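Local coordinates for Dna-binding protein RAP1 (Saccharomyces cerevisiae, PDB 4BJT) that binds DNA, probably as a repressor and activator of transcription, and through its C-terminal domain holds the Rap1-binding module of the telomere protein Rif1, at residues F125-I129 and Y143-M147; V139-Y143 and P155-I161; G160-D166 and L181-H185. All coordinates share one frame; numbering follows the deposited sequence.

Interaction 1 (F125-I129 and Y143-M147)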
loop_
_atom_site.group_PDB
_atom_site.type_symbol
_atom_site.label_atom_id
_atom_site.label_comp_id
_atom_site.label_asym_id
_atom_site.label_seq_id
_atom_site.Cartn_x
_atom_site.Cartn_y
_atom_site.Cartn_z
ATOM N N PHE C 125 5.157 4.914 -8.758
ATOM C CA PHE C 125 5.184 4.078 -7.562
ATOM C C PHE C 125 3.870 4.179 -6.783
ATOM O O PHE C 125 3.295 3.147 -6.431
ATOM C CB PHE C 125 6.383 4.462 -6.686
ATOM C CG PHE C 125 6.643 3.590 -5.482
ATOM C CD1 PHE C 125 6.378 2.228 -5.513
ATOM C CD2 PHE C 125 7.312 4.096 -4.380
ATOM C CE1 PHE C 125 6.690 1.416 -4.435
ATOM C CE2 PHE C 125 7.635 3.278 -3.304
ATOM C CZ PHE C 125 7.300 1.955 -3.325
ATOM N N SER C 126 3.341 5.404 -6.528
ATOM C CA SER C 126 2.046 5.567 -5.852
ATOM C C SER C 126 0.929 4.816 -6.593
ATOM O O SER C 126 0.072 4.183 -5.974
ATOM C CB SER C 126 1.657 7.037 -5.769
ATOM O OG SER C 126 2.493 7.677 -4.833
ATOM N N THR C 127 0.960 4.889 -7.934
ATOM C CA THR C 127 -0.052 4.208 -8.753
ATOM C C THR C 127 0.040 2.700 -8.561
ATOM O O THR C 127 -1.003 2.038 -8.392
ATOM C CB THR C 127 0.106 4.601 -10.235
ATOM O OG1 THR C 127 -0.097 6.002 -10.311
ATOM C CG2 THR C 127 -0.900 3.881 -11.142
ATOM N N SER C 128 1.265 2.156 -8.581
ATOM C CA SER C 128 1.479 0.722 -8.394
ATOM C C SER C 128 1.028 0.295 -6.989
ATOM O O SER C 128 0.387 -0.762 -6.825
ATOM C CB SER C 128 2.942 0.351 -8.589
ATOM O OG SER C 128 3.303 0.504 -9.954
ATOM N N ILE C 129 1.334 1.116 -5.969
ATOM C CA ILE C 129 0.917 0.794 -4.606
ATOM C C ILE C 129 -0.605 0.788 -4.526
ATOM O O ILE C 129 -1.208 -0.174 -4.016
ATOM C CB ILE C 129 1.513 1.786 -3.580
ATOM C CG1 ILE C 129 3.047 1.680 -3.533
ATOM C CG2 ILE C 129 0.914 1.544 -2.174
ATOM C CD1 ILE C 129 3.687 2.846 -2.822
ATOM N N TYR C 143 1.905 -0.204 4.025
ATOM C CA TYR C 143 2.788 -0.545 2.920
ATOM C C TYR C 143 4.177 -0.014 3.205
ATOM O O TYR C 143 5.146 -0.772 3.175
ATOM C CB TYR C 143 2.239 0.004 1.600
ATOM C CG TYR C 143 3.020 -0.465 0.389
ATOM C CD1 TYR C 143 4.278 0.059 0.097
ATOM C CD2 TYR C 143 2.546 -1.499 -0.410
ATOM C CE1 TYR C 143 5.015 -0.402 -0.984
ATOM C CE2 TYR C 143 3.248 -1.925 -1.535
ATOM C CZ TYR C 143 4.486 -1.385 -1.816
ATOM O OH TYR C 143 5.147 -1.867 -2.918
ATOM N N PHE C 144 4.286 1.272 3.507
ATOM C CA PHE C 144 5.630 1.858 3.736
ATOM C C PHE C 144 6.303 1.339 4.989
ATOM O O PHE C 144 7.495 1.048 4.949
ATOM C CB PHE C 144 5.565 3.387 3.745
ATOM C CG PHE C 144 5.317 3.946 2.375
ATOM C CD1 PHE C 144 6.299 3.910 1.414
ATOM C CD2 PHE C 144 4.083 4.451 2.028
ATOM C CE1 PHE C 144 6.058 4.390 0.128
ATOM C CE2 PHE C 144 3.840 4.906 0.729
ATOM C CZ PHE C 144 4.832 4.874 -0.204
ATOM N N LEU C 145 5.576 1.196 6.113
ATOM C CA LEU C 145 6.235 0.697 7.317
ATOM C C LEU C 145 6.833 -0.666 7.088
ATOM O O LEU C 145 7.936 -0.939 7.549
ATOM C CB LEU C 145 5.266 0.613 8.489
ATOM C CG LEU C 145 4.808 1.946 9.073
ATOM C CD1 LEU C 145 3.541 1.757 9.931
ATOM C CD2 LEU C 145 5.929 2.607 9.880
ATOM N N ASN C 146 6.080 -1.563 6.420
ATOM C CA ASN C 146 6.554 -2.927 6.201
ATOM C C ASN C 146 7.635 -2.983 5.129
ATOM O O ASN C 146 8.613 -3.700 5.288
ATOM C CB ASN C 146 5.384 -3.869 5.935
ATOM C CG ASN C 146 4.625 -4.117 7.217
ATOM O OD1 ASN C 146 4.941 -5.031 7.966
ATOM N ND2 ASN C 146 3.664 -3.295 7.504
ATOM N N MET C 147 7.510 -2.192 4.070
ATOM C CA MET C 147 8.544 -2.076 3.049
ATOM C C MET C 147 9.856 -1.654 3.692
ATOM O O MET C 147 10.908 -2.246 3.454
ATOM C CB MET C 147 8.108 -1.030 2.007
ATOM C CG MET C 147 9.186 -0.724 0.950
ATOM S SD MET C 147 8.671 0.769 0.077
ATOM C CE MET C 147 10.070 1.086 -1.065
#
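The hydroxyl OH of Y143 lies at the edge of the F125 ring, 3.9 Å from F125 CE1, and is satisfied outside this contact by a hydrogen bond to N153 OD1. The rest of the interface is apolar helix-helix packing in the all-helical C-terminal domain of Rap1. The short segments of helices 123-132 and 140-150 cross at 101°, with their axes 13.3 Å apart at closest approach. I129 lays CG1 over one face of the Y143 ring as a CH-pi contact, 3.9 Å from the ring centroid. F125 stands one turn before I129 on the same helix, and I129 CD1 sits over the centre of the F125 ring, so the two ends of the CG1-CD1 branch serve different rings. F144 meets both F125 and I129, its CZ lying 3.5 Å from I129 CD1 and its CE1 against F125 CE2, while its ring pairs edge-to-face with F91. T127 faces elsewhere and packs on the bound Rif1 peptide. With CG anti to the backbone N (chi1 174°) and the chain extended beyond it, M147 carries SD to the F125 edge as a Met-aromatic contact, 5.2 Å from the ring centroid, and sets its methyl CE 3.7 Å from F125 CZ.

Interaction 2 (V139-Y143 and P155-I161)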
loop_
_atom_site.group_PDB
_atom_site.type_symbol
_atom_site.label_atom_id
_atom_site.label_comp_id
_atom_site.label_asym_id
_atom_site.label_seq_id
_atom_site.Cartn_x
_atom_site.Cartn_y
_atom_site.Cartn_z
ATOM N N VAL C 139 -4.485 1.337 3.928
ATOM C CA VAL C 139 -3.375 0.391 3.954
ATOM C C VAL C 139 -2.062 1.073 3.435
ATOM O O VAL C 139 -1.001 0.460 3.501
ATOM C CB VAL C 139 -3.784 -0.903 3.194
ATOM C CG1 VAL C 139 -2.724 -1.981 3.320
ATOM C CG2 VAL C 139 -5.126 -1.442 3.710
ATOM N N PHE C 140 -2.098 2.351 2.962
ATOM C CA PHE C 140 -0.859 3.033 2.503
ATOM C C PHE C 140 0.205 3.083 3.573
ATOM O O PHE C 140 1.369 2.743 3.324
ATOM C CB PHE C 140 -1.134 4.465 2.037
ATOM C CG PHE C 140 -0.953 4.658 0.570
ATOM C CD1 PHE C 140 0.297 4.813 0.035
ATOM C CD2 PHE C 140 -2.037 4.686 -0.274
ATOM C CE1 PHE C 140 0.473 5.014 -1.336
ATOM C CE2 PHE C 140 -1.859 4.842 -1.640
ATOM C CZ PHE C 140 -0.603 5.039 -2.155
ATOM N N PRO C 141 -0.115 3.516 4.806
ATOM C CA PRO C 141 0.940 3.561 5.836
ATOM C C PRO C 141 1.558 2.194 6.114
ATOM O O PRO C 141 2.773 2.050 6.234
ATOM C CB PRO C 141 0.221 4.153 7.049
ATOM C CG PRO C 141 -0.886 4.955 6.448
ATOM C CD PRO C 141 -1.370 4.076 5.314
ATOM N N ARG C 142 0.714 1.168 6.146
ATOM C CA ARG C 142 1.148 -0.191 6.351
ATOM C C ARG C 142 2.163 -0.598 5.270
ATOM O O ARG C 142 3.135 -1.300 5.547
ATOM C CB ARG C 142 -0.104 -1.106 6.252
ATOM C CG ARG C 142 0.193 -2.499 6.612
ATOM C CD ARG C 142 -1.056 -3.384 6.561
ATOM N NE ARG C 142 -2.070 -2.949 7.518
ATOM C CZ ARG C 142 -3.219 -3.595 7.741
ATOM N NH1 ARG C 142 -3.542 -4.653 7.017
ATOM N NH2 ARG C 142 -4.067 -3.162 8.667
ATOM N N TYR C 143 1.905 -0.204 4.025
ATOM C CA TYR C 143 2.788 -0.545 2.920
ATOM C C TYR C 143 4.177 -0.014 3.205
ATOM O O TYR C 143 5.146 -0.772 3.175
ATOM C CB TYR C 143 2.239 0.004 1.600
ATOM C CG TYR C 143 3.020 -0.465 0.389
ATOM C CD1 TYR C 143 4.278 0.059 0.097
ATOM C CD2 TYR C 143 2.546 -1.499 -0.410
ATOM C CE1 TYR C 143 5.015 -0.402 -0.984
ATOM C CE2 TYR C 143 3.248 -1.925 -1.535
ATOM C CZ TYR C 143 4.486 -1.385 -1.816
ATOM O OH TYR C 143 5.147 -1.867 -2.918
ATOM N N PRO C 155 6.213 -5.445 0.230
ATOM C CA PRO C 155 6.273 -6.365 1.373
ATOM C C PRO C 155 5.479 -7.640 1.046
ATOM O O PRO C 155 4.319 -7.542 0.634
ATOM C CB PRO C 155 5.637 -5.584 2.515
ATOM C CG PRO C 155 5.273 -4.294 2.007
ATOM C CD PRO C 155 5.519 -4.189 0.561
ATOM N N PRO C 156 6.102 -8.824 1.141
ATOM C CA PRO C 156 5.468 -10.023 0.586
ATOM C C PRO C 156 4.439 -10.752 1.418
ATOM O O PRO C 156 3.745 -11.617 0.858
ATOM C CB PRO C 156 6.656 -10.945 0.333
ATOM C CG PRO C 156 7.613 -10.587 1.358
ATOM C CD PRO C 156 7.513 -9.098 1.472
ATOM N N ASN C 157 4.341 -10.464 2.723
ATOM C CA ASN C 157 3.455 -11.220 3.611
ATOM C C ASN C 157 2.687 -10.297 4.524
ATOM O O ASN C 157 2.652 -10.514 5.743
ATOM C CB ASN C 157 4.300 -12.191 4.446
ATOM C CG ASN C 157 5.110 -13.173 3.639
ATOM O OD1 ASN C 157 4.569 -13.983 2.880
ATOM N ND2 ASN C 157 6.404 -13.190 3.844
ATOM N N VAL C 158 2.003 -9.306 3.949
ATOM C CA VAL C 158 1.227 -8.352 4.714
ATOM C C VAL C 158 -0.237 -8.333 4.284
ATOM O O VAL C 158 -0.520 -8.096 3.096
ATOM C CB VAL C 158 1.816 -6.941 4.575
ATOM C CG1 VAL C 158 0.980 -5.913 5.331
ATOM C CG2 VAL C 158 3.281 -6.913 5.048
ATOM N N PRO C 159 -1.164 -8.546 5.248
ATOM C CA PRO C 159 -2.602 -8.430 4.930
ATOM C C PRO C 159 -2.945 -7.095 4.263
ATOM O O PRO C 159 -2.515 -6.018 4.710
ATOM C CB PRO C 159 -3.261 -8.546 6.311
ATOM C CG PRO C 159 -2.322 -9.384 7.096
ATOM C CD PRO C 159 -0.970 -8.848 6.677
ATOM N N GLY C 160 -3.696 -7.160 3.184
ATOM C CA GLY C 160 -4.095 -5.985 2.420
ATOM C C GLY C 160 -3.175 -5.609 1.281
ATOM O O GLY C 160 -3.537 -4.770 0.458
ATOM N N ILE C 161 -1.973 -6.201 1.215
ATOM C CA ILE C 161 -1.013 -5.887 0.161
ATOM C C ILE C 161 -0.940 -7.070 -0.760
ATOM O O ILE C 161 -0.381 -8.107 -0.411
ATOM C CB ILE C 161 0.375 -5.543 0.789
ATOM C CG1 ILE C 161 0.219 -4.402 1.810
ATOM C CG2 ILE C 161 1.404 -5.232 -0.315
ATOM C CD1 ILE C 161 1.492 -3.890 2.405
#
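Y143 and P155 cross at about a right angle: the proline lays CD over the Y143 ring in a CH-pi contact, 3.9 Å from the centroid and 16° off the normal. This face is opposite the one I129 occupies, so the tyrosine is clamped between helix 123-132 and the loop that follows helix 140-150. I161 also meets Y143 crosswise, with CD1 reaching 3.6 Å from Y143 CA and its CG2 branch lying near CD2 and CE2 of the ring. Earlier in the chain, V139 CG1 packs obliquely against I161 CG1. R142 and V158 run past each other in opposite directions, V158 CG1 lying 3.5 Å from R142 CD. The arginine chain bends at chi3 (-62°) and brings NH1 to P159 O, 2.9 Å away, at an N-H...O angle of 153°. The oxygen lies in the guanidinium plane, although NH1 stands above the plane of the carbonyl. That carbonyl belongs to the type II turn V158-I161, whose G160 has no CB that would crowd V139 CG1 or the carbonyl oxygen before it. R142 NE and NH1 also form salt bridges with D59 and E55, so two acids probably balance the buried guanidinium charge while the same group ties down the turn.

Interaction 3 (G160-D166 and L181-H185)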
loop_
_atom_site.group_PDB
_atom_site.type_symbol
_atom_site.label_atom_id
_atom_site.label_comp_id
_atom_site.label_asym_id
_atom_site.label_seq_id
_atom_site.Cartn_x
_atom_site.Cartn_y
_atom_site.Cartn_z
ATOM N N GLY C 160 -3.696 -7.160 3.184
ATOM C CA GLY C 160 -4.095 -5.985 2.420
ATOM C C GLY C 160 -3.175 -5.609 1.281
ATOM O O GLY C 160 -3.537 -4.770 0.458
ATOM N N ILE C 161 -1.973 -6.201 1.215
ATOM C CA ILE C 161 -1.013 -5.887 0.161
ATOM C C ILE C 161 -0.940 -7.070 -0.760
ATOM O O ILE C 161 -0.381 -8.107 -0.411
ATOM C CB ILE C 161 0.375 -5.543 0.789
ATOM C CG1 ILE C 161 0.219 -4.402 1.810
ATOM C CG2 ILE C 161 1.404 -5.232 -0.315
ATOM C CD1 ILE C 161 1.492 -3.890 2.405
ATOM N N TRP C 162 -1.574 -6.941 -1.935
ATOM C CA TRP C 162 -1.637 -8.028 -2.890
ATOM C C TRP C 162 -0.365 -8.129 -3.712
ATOM O O TRP C 162 -0.041 -7.220 -4.466
ATOM C CB TRP C 162 -2.845 -7.846 -3.823
ATOM C CG TRP C 162 -4.143 -8.076 -3.133
ATOM C CD1 TRP C 162 -4.864 -7.182 -2.404
ATOM C CD2 TRP C 162 -4.892 -9.294 -3.129
ATOM N NE1 TRP C 162 -5.999 -7.781 -1.912
ATOM C CE2 TRP C 162 -6.039 -9.083 -2.338
ATOM C CE3 TRP C 162 -4.708 -10.538 -3.733
ATOM C CZ2 TRP C 162 -6.996 -10.080 -2.126
ATOM C CZ3 TRP C 162 -5.669 -11.505 -3.553
ATOM C CH2 TRP C 162 -6.768 -11.293 -2.710
ATOM N N THR C 163 0.304 -9.260 -3.637
ATOM C CA THR C 163 1.485 -9.511 -4.450
ATOM C C THR C 163 1.100 -10.216 -5.758
ATOM O O THR C 163 -0.016 -10.723 -5.924
ATOM C CB THR C 163 2.460 -10.379 -3.679
ATOM O OG1 THR C 163 1.823 -11.631 -3.437
ATOM C CG2 THR C 163 2.890 -9.741 -2.370
ATOM N N HIS C 164 2.078 -10.326 -6.663
ATOM C CA HIS C 164 1.872 -11.064 -7.910
ATOM C C HIS C 164 1.469 -12.504 -7.615
ATOM O O HIS C 164 0.517 -13.013 -8.206
ATOM C CB HIS C 164 3.149 -11.022 -8.758
ATOM C CG HIS C 164 3.063 -11.875 -9.988
ATOM N ND1 HIS C 164 2.399 -11.440 -11.124
ATOM C CD2 HIS C 164 3.513 -13.134 -10.198
ATOM C CE1 HIS C 164 2.482 -12.439 -11.996
ATOM N NE2 HIS C 164 3.152 -13.475 -11.486
ATOM N N ASP C 165 2.156 -13.153 -6.656
ATOM C CA ASP C 165 1.830 -14.522 -6.263
ATOM C C ASP C 165 0.407 -14.646 -5.729
ATOM O O ASP C 165 -0.263 -15.632 -5.992
ATOM C CB ASP C 165 2.834 -15.037 -5.215
ATOM C CG ASP C 165 4.217 -15.342 -5.773
ATOM O OD1 ASP C 165 4.369 -15.360 -7.026
ATOM O OD2 ASP C 165 5.139 -15.609 -4.962
ATOM N N ASP C 166 -0.045 -13.653 -4.957
ATOM C CA ASP C 166 -1.403 -13.661 -4.425
ATOM C C ASP C 166 -2.414 -13.602 -5.566
ATOM O O ASP C 166 -3.412 -14.311 -5.528
ATOM C CB ASP C 166 -1.659 -12.464 -3.494
ATOM C CG ASP C 166 -0.923 -12.474 -2.184
ATOM O OD1 ASP C 166 -0.469 -13.548 -1.770
ATOM O OD2 ASP C 166 -0.849 -11.389 -1.525
ATOM N N LEU C 181 -4.781 -17.749 0.842
ATOM C CA LEU C 181 -5.055 -16.410 0.429
ATOM C C LEU C 181 -6.072 -15.715 1.326
ATOM O O LEU C 181 -5.843 -14.562 1.703
ATOM C CB LEU C 181 -5.537 -16.451 -1.018
ATOM C CG LEU C 181 -5.658 -15.152 -1.709
ATOM C CD1 LEU C 181 -4.296 -14.469 -1.826
ATOM C CD2 LEU C 181 -6.226 -15.357 -3.081
ATOM N N VAL C 182 -7.185 -16.391 1.661
ATOM C CA VAL C 182 -8.199 -15.768 2.524
ATOM C C VAL C 182 -7.681 -15.661 3.929
ATOM O O VAL C 182 -8.042 -14.725 4.617
ATOM C CB VAL C 182 -9.621 -16.364 2.475
ATOM C CG1 VAL C 182 -10.176 -16.277 1.082
ATOM C CG2 VAL C 182 -9.665 -17.774 3.032
ATOM N N LYS C 183 -6.794 -16.568 4.364
ATOM C CA LYS C 183 -6.179 -16.446 5.688
ATOM C C LYS C 183 -5.327 -15.151 5.767
ATOM O O LYS C 183 -5.299 -14.473 6.801
ATOM C CB LYS C 183 -5.324 -17.684 5.975
ATOM C CG LYS C 183 -4.587 -17.633 7.293
ATOM C CD LYS C 183 -4.133 -19.026 7.723
ATOM C CE LYS C 183 -3.307 -19.022 8.996
ATOM N NZ LYS C 183 -4.102 -18.694 10.220
ATOM N N LYS C 184 -4.659 -14.806 4.660
ATOM C CA LYS C 184 -3.856 -13.601 4.585
ATOM C C LYS C 184 -4.684 -12.336 4.522
ATOM O O LYS C 184 -4.450 -11.404 5.287
ATOM C CB LYS C 184 -2.909 -13.682 3.375
ATOM C CG LYS C 184 -2.031 -12.462 3.176
ATOM C CD LYS C 184 -1.127 -12.629 1.968
ATOM C CE LYS C 184 -0.141 -11.490 1.897
ATOM N NZ LYS C 184 0.742 -11.599 0.701
ATOM N N HIS C 185 -5.602 -12.263 3.554
ATOM C CA HIS C 185 -6.345 -11.034 3.259
ATOM C C HIS C 185 -7.769 -10.962 3.784
ATOM O O HIS C 185 -8.302 -9.862 3.887
ATOM C CB HIS C 185 -6.369 -10.832 1.745
ATOM C CG HIS C 185 -5.017 -10.579 1.152
ATOM N ND1 HIS C 185 -4.227 -9.531 1.586
ATOM C CD2 HIS C 185 -4.374 -11.226 0.155
ATOM C CE1 HIS C 185 -3.117 -9.603 0.865
ATOM N NE2 HIS C 185 -3.189 -10.584 -0.032
HETATM O O HOH W 1 1.901 -8.884 1.041
#
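D166 OD2 accepts three hydrogen bonds, two of them from K184 and H185 of segment 181-185. K184 NZ approaches at 2.7 Å from OD2 on its syn lone pair, forming a salt bridge. H185 NE2 donates to OD2 over 2.9 Å, in its own ring plane but well above the carboxylate plane, the two planes standing 86° apart. The third donor is T163 N, nearly straight at 174°, while D166 N returns a bond to T163 OG1. At the other side of the imidazole, ND1 accepts from G160 N at 2.9 Å, in the ring plane. One nitrogen accepts and the other donates, which is consistent with a neutral ring protonated on NE2. K184 NZ also bonds to P156 O and to a water that donates to I161 O, which satisfies its ammonium group. The H185 ring is sandwiched: K184 CG lies over one face, and the five-membered ring of W162 stacks face to face on the other, with centroids 4.1 Å apart and planes at 21°. L181 CD1 packs 3.7 Å from W162 CZ3. A leucine in place of H185 would probably leave G160 N without its acceptor, take one donor from D166 OD2 and remove the flat ring that stacks on W162. The reciprocal T163-D166 bonds are a capping box at the N-terminus of helix 164-171, here joined to the last turn of helix 175-185.

All three contacts are largely buried, but their chemistry changes with distance from the chain centre. Interactions 1 and 2 lie about 4 and 5 Å from it, centre to centre, and share helix 140-150 and its Y143. The first has no hydrogen bond across it; the second adds one charged group to its hydrophobic packing. Interaction 3, about 12 Å out, is still a buried contact, though K184 and T163 are partly exposed, and combines hydrogen bonds and a salt bridge with an aromatic stack. The loop joins it to interaction 2: G160 and I161 serve both, and P156 O probably bonds to K184 NZ. The series runs from helix packing through a helix-loop contact to a polar helix-end junction.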